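Local coordinates for glideosome-associated protein 50 (Plasmodium falciparum 3D7, PDB 3TGH), which belongs to the glideosome of the malaria parasite and may assemble and fix this invasion machinery at the inner membrane complex, although its fold is that of a purple acid phosphatase, at residues Phe45-Lys50 with Gly81-Thr86; Pro124-His129 with Thr330-Ser335. One frame throughout, in Å; residues are numbered along the deposited sequence.

Interaction 1: residues Phe45-Lys50 with Gly81-Thr86; sequences FIDGVK and GTRDWT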
loop_
_atom_site.group_PDB
_atom_site.type_symbol
_atom_site.label_atom_id
_atom_site.label_comp_id
_atom_site.label_asym_id
_atom_site.label_seq_id
_atom_site.Cartn_x
_atom_site.Cartn_y
_atom_site.Cartn_z
ATOM N N PHE A 45 -6.389 9.440 6.729
ATOM C CA PHE A 45 -6.632 10.690 7.413
ATOM C C PHE A 45 -6.052 10.613 8.813
ATOM O O PHE A 45 -6.470 9.786 9.624
ATOM C CB PHE A 45 -8.127 10.994 7.469
ATOM C CG PHE A 45 -8.740 11.230 6.123
ATOM C CD1 PHE A 45 -8.783 12.506 5.574
ATOM C CD2 PHE A 45 -9.264 10.172 5.399
ATOM C CE1 PHE A 45 -9.347 12.722 4.321
ATOM C CE2 PHE A 45 -9.826 10.384 4.147
ATOM C CZ PHE A 45 -9.872 11.656 3.609
ATOM N N ILE A 46 -5.112 11.504 9.103
ATOM C CA ILE A 46 -4.397 11.471 10.371
ATOM C C ILE A 46 -5.341 11.710 11.558
ATOM O O ILE A 46 -5.141 11.135 12.622
ATOM C CB ILE A 46 -3.212 12.471 10.391
ATOM C CG1 ILE A 46 -2.233 12.176 9.241
ATOM C CG2 ILE A 46 -2.487 12.436 11.751
ATOM C CD1 ILE A 46 -1.713 10.742 9.210
ATOM N N ASP A 47 -6.367 12.536 11.376
ATOM C CA ASP A 47 -7.359 12.762 12.430
ATOM C C ASP A 47 -8.680 12.031 12.170
ATOM O O ASP A 47 -9.672 12.286 12.855
ATOM C CB ASP A 47 -7.603 14.265 12.609
ATOM C CG ASP A 47 -6.382 14.994 13.153
ATOM O OD1 ASP A 47 -5.719 14.472 14.081
ATOM O OD2 ASP A 47 -6.089 16.100 12.657
ATOM N N GLY A 48 -8.678 11.100 11.213
ATOM C CA GLY A 48 -9.887 10.382 10.804
ATOM C C GLY A 48 -10.843 11.265 10.027
ATOM O O GLY A 48 -10.606 12.464 9.882
ATOM N N VAL A 49 -11.910 10.671 9.503
ATOM C CA VAL A 49 -13.039 11.448 8.972
ATOM C C VAL A 49 -14.270 11.152 9.819
ATOM O O VAL A 49 -14.373 10.083 10.433
ATOM C CB VAL A 49 -13.358 11.134 7.486
ATOM C CG1 VAL A 49 -12.250 11.631 6.576
ATOM C CG2 VAL A 49 -13.608 9.655 7.295
ATOM N N LYS A 50 -15.199 12.098 9.833
ATOM C CA LYS A 50 -16.396 12.017 10.669
ATOM C C LYS A 50 -17.585 11.392 9.951
ATOM O O LYS A 50 -18.555 11.006 10.592
ATOM C CB LYS A 50 -16.788 13.407 11.159
ATOM C CG LYS A 50 -15.790 14.020 12.127
ATOM C CD LYS A 50 -16.233 15.409 12.545
ATOM C CE LYS A 50 -15.299 16.000 13.598
ATOM N NZ LYS A 50 -15.769 17.334 14.057
ATOM N N GLY A 81 -5.429 2.734 8.219
ATOM C CA GLY A 81 -4.466 2.584 9.290
ATOM C C GLY A 81 -5.119 2.930 10.611
ATOM O O GLY A 81 -6.318 3.229 10.676
ATOM N N THR A 82 -4.338 2.878 11.683
ATOM C CA THR A 82 -4.897 3.047 13.022
ATOM C C THR A 82 -5.571 4.396 13.216
ATOM O O THR A 82 -6.540 4.493 13.959
ATOM C CB THR A 82 -3.829 2.842 14.110
ATOM O OG1 THR A 82 -2.736 3.733 13.876
ATOM C CG2 THR A 82 -3.329 1.407 14.080
ATOM N N ARG A 83 -5.068 5.431 12.544
ATOM C CA ARG A 83 -5.659 6.764 12.641
ATOM C C ARG A 83 -7.068 6.826 12.032
ATOM O O ARG A 83 -7.908 7.601 12.483
ATOM C CB ARG A 83 -4.774 7.810 11.955
ATOM C CG ARG A 83 -3.331 7.887 12.462
ATOM C CD ARG A 83 -3.215 8.250 13.932
ATOM N NE ARG A 83 -3.694 9.605 14.210
ATOM C CZ ARG A 83 -3.436 10.293 15.323
ATOM N NH1 ARG A 83 -2.684 9.777 16.292
ATOM N NH2 ARG A 83 -3.933 11.518 15.466
ATOM N N ASP A 84 -7.321 6.008 11.015
ATOM C CA ASP A 84 -8.633 5.969 10.372
ATOM C C ASP A 84 -9.684 5.253 11.240
ATOM O O ASP A 84 -10.877 5.616 11.245
ATOM C CB ASP A 84 -8.514 5.275 9.022
ATOM C CG ASP A 84 -7.547 5.988 8.078
ATOM O OD1 ASP A 84 -7.806 7.163 7.736
ATOM O OD2 ASP A 84 -6.526 5.377 7.694
ATOM N N TRP A 85 -9.240 4.215 11.946
ATOM C CA TRP A 85 -10.113 3.405 12.797
ATOM C C TRP A 85 -10.655 4.108 14.043
ATOM O O TRP A 85 -11.629 3.640 14.636
ATOM C CB TRP A 85 -9.407 2.108 13.194
ATOM C CG TRP A 85 -9.484 1.043 12.155
ATOM C CD1 TRP A 85 -8.491 0.649 11.303
ATOM C CD2 TRP A 85 -10.623 0.217 11.856
ATOM N NE1 TRP A 85 -8.947 -0.369 10.484
ATOM C CE2 TRP A 85 -10.246 -0.658 10.812
ATOM C CE3 TRP A 85 -11.914 0.120 12.383
ATOM C CZ2 TRP A 85 -11.127 -1.613 10.267
ATOM C CZ3 TRP A 85 -12.793 -0.833 11.839
ATOM C CH2 TRP A 85 -12.392 -1.678 10.793
ATOM N N THR A 86 -10.033 5.214 14.446
ATOM C CA THR A 86 -10.519 5.985 15.578
ATOM C C THR A 86 -11.614 6.977 15.165
ATOM O O THR A 86 -12.204 7.627 16.016
ATOM C CB THR A 86 -9.365 6.716 16.313
ATOM O OG1 THR A 86 -8.697 7.602 15.409
ATOM C CG2 THR A 86 -8.370 5.712 16.871
HETATM O O HOH W 1 -7.341 9.843 14.098
HETATM O O HOH W 2 -12.097 7.643 9.679
#
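Phe45 and Asp84 meet on the buried side of this contact, where a carboxylate ties a loop to a short helix. Asp84 OD1 takes the Phe45 N-H on its syn lone pair at 2.9 Å in a nearly straight bond (170°), its carboxylate almost perpendicular to the phenyl ring and near the ring's edge. Asp84 OD2 uses its anti lone pair for Gly81 N, also at 2.9 Å, and both oxygens have further donors, Gln92 NE2 at OD1 and Asn44 N at OD2. Val49 CG1 lies over one face of the phenyl ring.

The firm point of the other side is Arg83 NE, which reaches Ile46 O at 2.6 Å, within the planes of both the carbonyl and the guanidinium. Looseness begins toward solvent: Arg83 NH2 adds a weak bond to that oxygen and a long salt bridge, 3.7 Å, to exposed Asp47 OD1, and waters link Ile46 O to Arg83 O and Val49 N to Asp84 O.

By family resemblance, Gly81-Asp84 probably corresponds to the Gly-Asn-His-Asp/Glu motif of metallophosphoesterases, with Arg83 where active relatives have histidine, consistent with a phosphatase fold that is no phosphatase. Four N-H donors fix the carboxylate's orientation, tying loop to helix.

Interaction 2: residues Pro124-His129 with Thr330-Ser335; sequences PNYWYH and TDVPSS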
loop_
_atom_site.group_PDB
_atom_site.type_symbol
_atom_site.label_atom_id
_atom_site.label_comp_id
_atom_site.label_asym_id
_atom_site.label_seq_id
_atom_site.Cartn_x
_atom_site.Cartn_y
_atom_site.Cartn_z
ATOM N N PRO A 124 -12.706 -1.633 -1.617
ATOM C CA PRO A 124 -13.947 -2.435 -1.636
ATOM C C PRO A 124 -14.222 -3.188 -0.325
ATOM O O PRO A 124 -15.368 -3.575 -0.054
ATOM C CB PRO A 124 -13.723 -3.402 -2.799
ATOM C CG PRO A 124 -12.254 -3.500 -2.936
ATOM C CD PRO A 124 -11.684 -2.178 -2.525
ATOM N N ASN A 125 -13.168 -3.372 0.471
ATOM C CA ASN A 125 -13.241 -3.958 1.799
ATOM C C ASN A 125 -11.971 -3.524 2.532
ATOM O O ASN A 125 -11.056 -2.966 1.909
ATOM C CB ASN A 125 -13.338 -5.484 1.724
ATOM C CG ASN A 125 -13.590 -6.129 3.088
ATOM O OD1 ASN A 125 -14.351 -5.610 3.899
ATOM N ND2 ASN A 125 -12.928 -7.254 3.345
ATOM N N TYR A 126 -11.921 -3.767 3.838
ATOM C CA TYR A 126 -10.756 -3.399 4.646
ATOM C C TYR A 126 -9.501 -4.168 4.209
ATOM O O TYR A 126 -8.388 -3.678 4.390
ATOM C CB TYR A 126 -11.059 -3.610 6.131
ATOM C CG TYR A 126 -12.239 -2.787 6.607
ATOM C CD1 TYR A 126 -12.153 -1.398 6.683
ATOM C CD2 TYR A 126 -13.461 -3.387 6.912
ATOM C CE1 TYR A 126 -13.238 -0.628 7.080
ATOM C CE2 TYR A 126 -14.561 -2.615 7.315
ATOM C CZ TYR A 126 -14.435 -1.239 7.401
ATOM O OH TYR A 126 -15.499 -0.455 7.793
ATOM N N TRP A 127 -9.700 -5.357 3.636
ATOM C CA TRP A 127 -8.652 -6.132 2.994
ATOM C C TRP A 127 -9.191 -6.642 1.655
ATOM O O TRP A 127 -10.384 -6.951 1.532
ATOM C CB TRP A 127 -8.184 -7.304 3.871
ATOM C CG TRP A 127 -9.237 -8.343 4.131
ATOM C CD1 TRP A 127 -9.422 -9.510 3.463
ATOM C CD2 TRP A 127 -10.251 -8.283 5.134
ATOM N NE1 TRP A 127 -10.499 -10.193 3.994
ATOM C CE2 TRP A 127 -11.024 -9.451 5.020
ATOM C CE3 TRP A 127 -10.576 -7.350 6.131
ATOM C CZ2 TRP A 127 -12.114 -9.711 5.854
ATOM C CZ3 TRP A 127 -11.657 -7.603 6.956
ATOM C CH2 TRP A 127 -12.414 -8.776 6.816
ATOM N N TYR A 128 -8.316 -6.727 0.660
ATOM C CA TYR A 128 -8.722 -7.110 -0.702
ATOM C C TYR A 128 -7.489 -7.364 -1.577
ATOM O O TYR A 128 -6.352 -7.380 -1.087
ATOM C CB TYR A 128 -9.650 -6.035 -1.322
ATOM C CG TYR A 128 -9.022 -4.661 -1.515
ATOM C CD1 TYR A 128 -8.941 -3.760 -0.459
ATOM C CD2 TYR A 128 -8.538 -4.257 -2.766
ATOM C CE1 TYR A 128 -8.360 -2.520 -0.614
ATOM C CE2 TYR A 128 -7.967 -3.002 -2.945
ATOM C CZ TYR A 128 -7.865 -2.141 -1.854
ATOM O OH TYR A 128 -7.309 -0.896 -2.017
ATOM N N HIS A 129 -7.708 -7.602 -2.866
ATOM C CA HIS A 129 -6.605 -7.852 -3.797
ATOM C C HIS A 129 -6.915 -7.254 -5.148
ATOM O O HIS A 129 -8.074 -6.978 -5.458
ATOM C CB HIS A 129 -6.363 -9.352 -3.951
ATOM C CG HIS A 129 -7.610 -10.121 -4.243
ATOM N ND1 HIS A 129 -8.331 -10.761 -3.261
ATOM C CD2 HIS A 129 -8.305 -10.293 -5.394
ATOM C CE1 HIS A 129 -9.392 -11.334 -3.800
ATOM N NE2 HIS A 129 -9.397 -11.069 -5.095
ATOM N N THR A 330 -17.257 -5.664 4.479
ATOM C CA THR A 330 -17.572 -6.215 5.792
ATOM C C THR A 330 -18.245 -5.166 6.648
ATOM O O THR A 330 -17.726 -4.067 6.789
ATOM C CB THR A 330 -16.289 -6.642 6.515
ATOM O OG1 THR A 330 -15.544 -7.526 5.672
ATOM C CG2 THR A 330 -16.625 -7.337 7.832
ATOM N N ASP A 331 -19.390 -5.506 7.238
ATOM C CA ASP A 331 -20.012 -4.637 8.227
ATOM C C ASP A 331 -19.313 -4.851 9.570
ATOM O O ASP A 331 -19.286 -5.964 10.097
ATOM C CB ASP A 331 -21.512 -4.922 8.362
ATOM C CG ASP A 331 -22.221 -3.928 9.281
ATOM O OD1 ASP A 331 -21.818 -2.747 9.326
ATOM O OD2 ASP A 331 -23.195 -4.327 9.952
ATOM N N VAL A 332 -18.735 -3.779 10.097
ATOM C CA VAL A 332 -18.100 -3.782 11.410
ATOM C C VAL A 332 -18.854 -2.768 12.280
ATOM O O VAL A 332 -18.535 -1.581 12.274
ATOM C CB VAL A 332 -16.606 -3.430 11.286
ATOM C CG1 VAL A 332 -15.895 -3.484 12.642
ATOM C CG2 VAL A 332 -15.937 -4.377 10.301
ATOM N N PRO A 333 -19.896 -3.230 12.997
ATOM C CA PRO A 333 -20.699 -2.326 13.827
ATOM C C PRO A 333 -19.855 -1.654 14.904
ATOM O O PRO A 333 -19.069 -2.329 15.569
ATOM C CB PRO A 333 -21.739 -3.262 14.460
ATOM C CG PRO A 333 -21.814 -4.426 13.537
ATOM C CD PRO A 333 -20.431 -4.606 13.012
ATOM N N SER A 334 -20.005 -0.343 15.074
ATOM C CA SER A 334 -19.158 0.394 16.023
ATOM C C SER A 334 -19.419 0.018 17.485
ATOM O O SER A 334 -18.554 0.234 18.330
ATOM C CB SER A 334 -19.286 1.909 15.826
ATOM O OG SER A 334 -20.620 2.351 16.026
ATOM N N SER A 335 -20.594 -0.548 17.773
ATOM C CA SER A 335 -20.958 -0.983 19.131
ATOM C C SER A 335 -20.110 -2.135 19.686
ATOM O O SER A 335 -20.057 -2.336 20.906
ATOM C CB SER A 335 -22.437 -1.388 19.177
ATOM O OG SER A 335 -22.700 -2.458 18.278
HETATM O O HOH W 3 -17.939 -1.595 8.181
#
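Asn125 reaches Thr330 with a single amide oxygen and so joins two parts of the chain two hundred residues apart. With its CG anti to the backbone N (chi1 -173°), the side chain extends until Asn125 OD1 accepts two bonds from one residue: Thr330 OG1 donates at 2.9 Å and Thr330 N at 3.0 Å. Both donors come from the same face of the amide. The hydroxyl is tilted 25° from the carbonyl plane, whereas the N-H stands well above it and is not directed at a lone pair. At the other end of the amide, Asn125 ND2 turns back to Trp127 O, 3.1 Å away, so that bonds at both ends fix the amide's rotation.

Tyr126 follows, its CB pointing toward the second segment. Tyr126 CE2 touches Val332 CG2 at 3.7 Å, an apolar contact, and Thr330 O lies at the ring's edge close to its plane. Beyond the ring, Tyr126 OH meets a water at 2.7 Å. That water donates to Thr330 O and accepts from Val332 N, so it joins the phenol to two backbone groups of the second segment.

Trp127 comes next. Its indole has Asn125 ND2 over the centre of one face, 3.3 Å above the plane, and brings Trp127 CH2 to 3.6 Å from Thr330 OG1, while NE1 bonds to Asp178.

This is plain structural packing: a C-terminal segment without regular helix or strand is held by three side chains just before strand 128-136, an outermost strand of its sheet. Helix 169-189 packs on Trp127 and Thr330 through Ile171, and helix 89-97 packs on Tyr126 through Tyr89, Asn90 and Leu93.

Overall arrangement
After strand 4-8 and helix 17-32, the chain runs through strand 37-40 into the loop 45-50. Interaction 1 closes a short excursion of 30 residues, through helix 56-62 and strand 75-78, by bringing helix 82-85 back against that loop. Interaction 2 opens only later, at 124-129, and closes a circuit of 200 residues when the C-terminal loop returns at 330-335. The two are therefore in series, neither nesting nor crossing. In space they adjoin, with centres 14 Å apart: the indole of Trp85 packs against Tyr126 and Val332. Through it, a local closure within the metallophosphoesterase fold meets the long-range attachment of the chain's C-terminal tail.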